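Local coordinates for protein MgGH51 (Meripilus giganteus, PDB 6ZPV) that probably hydrolyses terminal alpha-L-arabinofuranosyl residues from arabinose-containing glycans, as a fungal GH51 alpha-L-arabinofuranosidase, at residues A[22-34]-A[261-274]. Sequence-based numbering, arbitrary orientation.
Sequences FEDINHSGDGGLY and WGYVNTDGLGLLEY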
loop_
_atom_site.group_PDB
_atom_site.type_symbol
_atom_site.label_atom_id
_atom_site.label_comp_id
_atom_site.label_asym_id
_atom_site.label_seq_id
_atom_site.Cartn_x
_atom_site.Cartn_y
_atom_site.Cartn_z
ATOM N N PHE A 22 -2.195 -1.188 3.932
ATOM C CA PHE A 22 -0.904 -1.246 3.254
ATOM C C PHE A 22 0.141 -1.964 4.114
ATOM O O PHE A 22 0.360 -1.646 5.283
ATOM C CB PHE A 22 -0.422 0.176 2.926
ATOM C CG PHE A 22 0.838 0.150 2.058
ATOM C CD1 PHE A 22 2.103 0.112 2.616
ATOM C CD2 PHE A 22 0.749 0.134 0.689
ATOM C CE1 PHE A 22 3.230 0.034 1.809
ATOM C CE2 PHE A 22 1.877 0.049 -0.128
ATOM C CZ PHE A 22 3.120 0.018 0.446
ATOM N N GLU A 23 0.879 -2.837 3.439
ATOM C CA GLU A 23 2.213 -3.250 3.847
ATOM C C GLU A 23 2.989 -3.409 2.540
ATOM O O GLU A 23 2.365 -3.554 1.486
ATOM C CB GLU A 23 2.173 -4.573 4.616
ATOM C CG GLU A 23 1.873 -5.782 3.723
ATOM C CD GLU A 23 1.712 -7.074 4.529
ATOM O OE1 GLU A 23 2.675 -7.477 5.238
ATOM O OE2 GLU A 23 0.610 -7.652 4.432
ATOM N N ASP A 24 4.318 -3.518 2.619
ATOM C CA ASP A 24 5.121 -3.814 1.422
ATOM C C ASP A 24 5.022 -5.324 1.188
ATOM O O ASP A 24 5.641 -6.146 1.904
ATOM C CB ASP A 24 6.572 -3.348 1.610
ATOM C CG ASP A 24 7.242 -3.106 0.298
ATOM O OD1 ASP A 24 6.892 -3.774 -0.722
ATOM O OD2 ASP A 24 8.149 -2.194 0.238
ATOM N N ILE A 25 4.183 -5.708 0.225
ATOM C CA ILE A 25 3.943 -7.093 -0.197
ATOM C C ILE A 25 3.765 -7.002 -1.720
ATOM O O ILE A 25 3.241 -6.000 -2.230
ATOM C CB ILE A 25 2.688 -7.690 0.484
ATOM C CG1 ILE A 25 2.468 -9.176 0.140
ATOM C CG2 ILE A 25 1.447 -6.870 0.224
ATOM C CD1 ILE A 25 1.320 -9.812 0.888
ATOM N N ASN A 26 4.178 -8.013 -2.460
ATOM C CA ASN A 26 4.056 -7.968 -3.911
ATOM C C ASN A 26 4.760 -6.733 -4.505
ATOM O O ASN A 26 4.354 -6.183 -5.536
ATOM C CB ASN A 26 2.606 -7.969 -4.400
ATOM C CG ASN A 26 1.701 -8.988 -3.777
ATOM O OD1 ASN A 26 2.069 -10.163 -3.661
ATOM N ND2 ASN A 26 0.479 -8.550 -3.423
ATOM N N HIS A 27 5.844 -6.277 -3.849
ATOM C CA HIS A 27 6.533 -5.053 -4.289
ATOM C C HIS A 27 5.535 -3.883 -4.430
ATOM O O HIS A 27 5.638 -3.055 -5.313
ATOM C CB HIS A 27 7.330 -5.305 -5.565
ATOM C CG HIS A 27 8.629 -5.973 -5.282
ATOM N ND1 HIS A 27 9.711 -5.305 -4.773
ATOM C CD2 HIS A 27 8.973 -7.274 -5.308
ATOM C CE1 HIS A 27 10.684 -6.156 -4.555
ATOM N NE2 HIS A 27 10.248 -7.364 -4.899
ATOM N N SER A 28 4.682 -3.771 -3.429
ATOM C CA SER A 28 3.748 -2.629 -3.275
ATOM C C SER A 28 4.437 -1.363 -2.795
ATOM O O SER A 28 3.879 -0.263 -3.027
ATOM C CB SER A 28 2.650 -2.957 -2.323
ATOM O OG SER A 28 3.208 -3.223 -1.049
ATOM N N GLY A 29 5.565 -1.479 -2.111
ATOM C CA GLY A 29 6.321 -0.303 -1.630
ATOM C C GLY A 29 7.496 -0.098 -2.558
ATOM O O GLY A 29 7.401 0.615 -3.562
ATOM N N ASP A 30 8.602 -0.777 -2.254
ATOM C CA ASP A 30 9.709 -0.863 -3.200
ATOM C C ASP A 30 9.264 -1.536 -4.492
ATOM O O ASP A 30 8.837 -2.722 -4.416
ATOM C CB ASP A 30 10.864 -1.613 -2.574
ATOM C CG ASP A 30 11.573 -0.856 -1.490
ATOM O OD1 ASP A 30 11.884 0.311 -1.608
ATOM O OD2 ASP A 30 11.767 -1.421 -0.439
ATOM N N GLY A 31 9.342 -0.849 -5.617
ATOM C CA GLY A 31 8.820 -1.352 -6.847
ATOM C C GLY A 31 7.384 -0.977 -7.184
ATOM O O GLY A 31 6.901 -1.321 -8.273
ATOM N N GLY A 32 6.742 -0.272 -6.255
ATOM C CA GLY A 32 5.304 0.013 -6.361
ATOM C C GLY A 32 4.987 1.450 -6.074
ATOM O O GLY A 32 5.292 2.368 -6.861
ATOM N N LEU A 33 4.352 1.679 -4.926
ATOM C CA LEU A 33 3.948 3.075 -4.544
ATOM C C LEU A 33 5.174 3.988 -4.409
ATOM O O LEU A 33 5.068 5.177 -4.705
ATOM C CB LEU A 33 3.112 2.993 -3.273
ATOM C CG LEU A 33 2.599 4.324 -2.735
ATOM C CD1 LEU A 33 1.614 4.965 -3.699
ATOM C CD2 LEU A 33 1.911 4.071 -1.400
ATOM N N TYR A 34 6.286 3.476 -3.899
ATOM C CA TYR A 34 7.508 4.287 -3.777
ATOM C C TYR A 34 8.123 4.477 -5.159
ATOM O O TYR A 34 8.326 3.502 -5.863
ATOM C CB TYR A 34 8.453 3.608 -2.786
ATOM C CG TYR A 34 9.736 4.346 -2.482
ATOM C CD1 TYR A 34 9.749 5.701 -2.172
ATOM C CD2 TYR A 34 10.932 3.655 -2.457
ATOM C CE1 TYR A 34 10.940 6.335 -1.860
ATOM C CE2 TYR A 34 12.120 4.308 -2.132
ATOM C CZ TYR A 34 12.141 5.654 -1.855
ATOM O OH TYR A 34 13.352 6.250 -1.527
ATOM N N TRP A 261 8.162 -11.010 3.063
ATOM C CA TRP A 261 7.634 -11.452 1.760
ATOM C C TRP A 261 8.736 -11.813 0.776
ATOM O O TRP A 261 8.489 -11.852 -0.427
ATOM C CB TRP A 261 6.610 -10.413 1.230
ATOM C CG TRP A 261 5.443 -10.279 2.151
ATOM C CD1 TRP A 261 5.165 -9.264 2.986
ATOM C CD2 TRP A 261 4.436 -11.293 2.392
ATOM N NE1 TRP A 261 4.045 -9.534 3.705
ATOM C CE2 TRP A 261 3.574 -10.771 3.373
ATOM C CE3 TRP A 261 4.161 -12.548 1.839
ATOM C CZ2 TRP A 261 2.455 -11.455 3.829
ATOM C CZ3 TRP A 261 3.041 -13.236 2.292
ATOM C CH2 TRP A 261 2.192 -12.682 3.284
ATOM N N GLY A 262 9.923 -12.131 1.303
ATOM C CA GLY A 262 11.011 -12.696 0.510
ATOM C C GLY A 262 11.993 -11.711 -0.054
ATOM O O GLY A 262 12.941 -12.119 -0.700
ATOM N N TYR A 263 11.814 -10.409 0.181
ATOM C CA TYR A 263 12.697 -9.386 -0.403
ATOM C C TYR A 263 13.118 -8.331 0.606
ATOM O O TYR A 263 12.460 -8.045 1.618
ATOM C CB TYR A 263 12.073 -8.776 -1.674
ATOM C CG TYR A 263 10.726 -8.129 -1.506
ATOM C CD1 TYR A 263 10.603 -6.784 -1.172
ATOM C CD2 TYR A 263 9.565 -8.830 -1.713
ATOM C CE1 TYR A 263 9.361 -6.165 -1.051
ATOM C CE2 TYR A 263 8.315 -8.264 -1.570
ATOM C CZ TYR A 263 8.211 -6.935 -1.228
ATOM O OH TYR A 263 6.949 -6.393 -1.147
ATOM N N VAL A 264 14.237 -7.711 0.273
ATOM C CA VAL A 264 14.743 -6.558 1.028
ATOM C C VAL A 264 13.849 -5.344 0.828
ATOM O O VAL A 264 13.508 -5.007 -0.307
ATOM C CB VAL A 264 16.196 -6.242 0.633
ATOM C CG1 VAL A 264 16.699 -5.001 1.299
ATOM C CG2 VAL A 264 17.090 -7.429 0.942
ATOM N N ASN A 265 13.529 -4.678 1.936
ATOM C CA ASN A 265 12.940 -3.347 1.908
ATOM C C ASN A 265 14.049 -2.321 2.094
ATOM O O ASN A 265 14.838 -2.396 3.010
ATOM C CB ASN A 265 11.920 -3.186 3.028
ATOM C CG ASN A 265 10.641 -3.956 2.945
ATOM O OD1 ASN A 265 9.656 -3.537 3.599
ATOM N ND2 ASN A 265 10.576 -5.070 2.223
ATOM N N THR A 266 14.041 -1.300 1.215
ATOM C CA THR A 266 15.001 -0.200 1.344
ATOM C C THR A 266 14.686 0.697 2.551
ATOM O O THR A 266 15.601 1.399 3.016
ATOM C CB THR A 266 15.019 0.672 0.104
ATOM O OG1 THR A 266 13.778 1.406 -0.040
ATOM C CG2 THR A 266 15.365 -0.071 -1.170
ATOM N N ASP A 267 13.418 0.728 2.961
ATOM C CA ASP A 267 12.888 1.721 3.914
ATOM C C ASP A 267 12.968 3.133 3.345
ATOM O O ASP A 267 12.810 4.104 4.118
ATOM C CB ASP A 267 13.462 1.538 5.312
ATOM C CG ASP A 267 12.837 0.374 6.088
ATOM O OD1 ASP A 267 11.678 0.009 5.741
ATOM O OD2 ASP A 267 13.487 -0.093 7.044
ATOM N N GLY A 268 13.127 3.277 2.017
ATOM C CA GLY A 268 12.942 4.567 1.385
ATOM C C GLY A 268 11.526 5.073 1.509
ATOM O O GLY A 268 11.321 6.286 1.558
ATOM N N LEU A 269 10.575 4.152 1.503
ATOM C CA LEU A 269 9.189 4.455 1.849
ATOM C C LEU A 269 9.125 4.380 3.372
ATOM O O LEU A 269 8.947 3.285 3.930
ATOM C CB LEU A 269 8.233 3.489 1.193
ATOM C CG LEU A 269 6.755 3.680 1.540
ATOM C CD1 LEU A 269 6.283 5.049 1.186
ATOM C CD2 LEU A 269 5.919 2.605 0.849
ATOM N N GLY A 270 9.374 5.501 4.023
ATOM C CA GLY A 270 9.476 5.562 5.467
ATOM C C GLY A 270 8.412 6.418 6.111
ATOM O O GLY A 270 7.479 6.906 5.448
ATOM N N LEU A 271 8.493 6.562 7.436
ATOM C CA LEU A 271 7.370 7.155 8.183
ATOM C C LEU A 271 7.010 8.534 7.629
ATOM O O LEU A 271 5.798 8.830 7.534
ATOM C CB LEU A 271 7.697 7.160 9.676
ATOM C CG LEU A 271 6.605 7.674 10.610
ATOM C CD1 LEU A 271 5.252 6.996 10.378
ATOM C CD2 LEU A 271 7.000 7.478 12.054
ATOM N N LEU A 272 7.985 9.419 7.343
ATOM C CA LEU A 272 7.584 10.753 6.881
ATOM C C LEU A 272 6.963 10.680 5.491
ATOM O O LEU A 272 6.069 11.505 5.194
ATOM C CB LEU A 272 8.747 11.729 6.924
ATOM C CG LEU A 272 8.400 13.184 6.738
ATOM C CD1 LEU A 272 7.420 13.709 7.788
ATOM C CD2 LEU A 272 9.654 14.038 6.767
ATOM N N GLU A 273 7.429 9.811 4.610
ATOM C CA GLU A 273 6.820 9.689 3.271
ATOM C C GLU A 273 5.373 9.217 3.381
ATOM O O GLU A 273 4.483 9.728 2.674
ATOM C CB GLU A 273 7.640 8.794 2.370
ATOM C CG GLU A 273 9.040 9.328 2.016
ATOM C CD GLU A 273 10.116 9.192 3.063
ATOM O OE1 GLU A 273 9.941 8.289 3.929
ATOM O OE2 GLU A 273 11.119 9.910 3.007
ATOM N N TYR A 274 5.108 8.261 4.274
ATOM C CA TYR A 274 3.716 7.843 4.536
ATOM C C TYR A 274 2.877 9.052 4.983
ATOM O O TYR A 274 1.804 9.299 4.430
ATOM C CB TYR A 274 3.687 6.714 5.595
ATOM C CG TYR A 274 4.081 5.337 5.171
ATOM C CD1 TYR A 274 3.268 4.613 4.309
ATOM C CD2 TYR A 274 5.198 4.688 5.691
ATOM C CE1 TYR A 274 3.527 3.282 3.988
ATOM C CE2 TYR A 274 5.488 3.379 5.353
ATOM C CZ TYR A 274 4.658 2.673 4.498
ATOM O OH TYR A 274 4.857 1.343 4.193
HETATM O O HOH W 1 8.225 -6.737 2.389
HETATM O O HOH W 2 8.799 -0.941 2.509
HETATM O O HOH W 3 10.878 0.808 1.539
#
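Tyr-263 and Asp-24 meet in a buried contact in the (beta/alpha)8 barrel expected of a GH51 enzyme. The segment 22-34, which follows barrel strand 20-21, packs on the segment 261-274, which leads into helix 271-281.

Tyr-263 OH donates to Asp-24 OD1 at 2.7 Å and accepts from the backbone N of His-27. Gly-29 N reaches the same OD1 from the opposite face of the carboxylate, while Asp-30 N binds Asp-24 OD2, so the group is held at both oxygens. Asp-30 grips Thr-266 twice: Asp-30 OD1 accepts from Thr-266 OG1 and Asp-30 OD2 from Thr-266 N, both on the syn side and somewhat out of the carboxylate plane. Thr-266 OG1 also accepts from Gly-268 N, forming an ST turn. Trp-261 NE1 gives Glu-23 OE1 a nearly straight bond (164°) from above the carboxylate plane. That oxygen also accepts from Asn-232 N. One water joins Asp-24 O to Asn-265 ND2. A second joins Asp-24 OD2 to Asn-265 OD1, which also accepts from Asn-232 ND2.

The His-27 and Tyr-263 rings stack face to face, with centroids 3.8 Å apart and planes at 20°. His-27 ND1 donates to Asp-30 O, which lies near the imidazole plane and helps set the rotation of the ring. An alanine in place of Tyr-263 would probably leave His-27 without its stacking partner and Asp-24 OD1 without its hydroxyl donor. With CG1 anti to the backbone N (chi1 -176°) and the chain extended, Ile-25 carries CD1 over the face of the six-membered ring of Trp-261, 3.5 Å from its centroid, a CH-pi contact.

The Tyr-34 ring lies with one face on the Gly-268 to Leu-269 peptide. Its OH bonds to Asn-207 and Arg-41. Leu-269 CD2 meets Phe-22 CZ at 3.8 Å, and Tyr-274 OH approaches the edge of the Phe-22 ring, 3.2 Å from Phe-22 CE1.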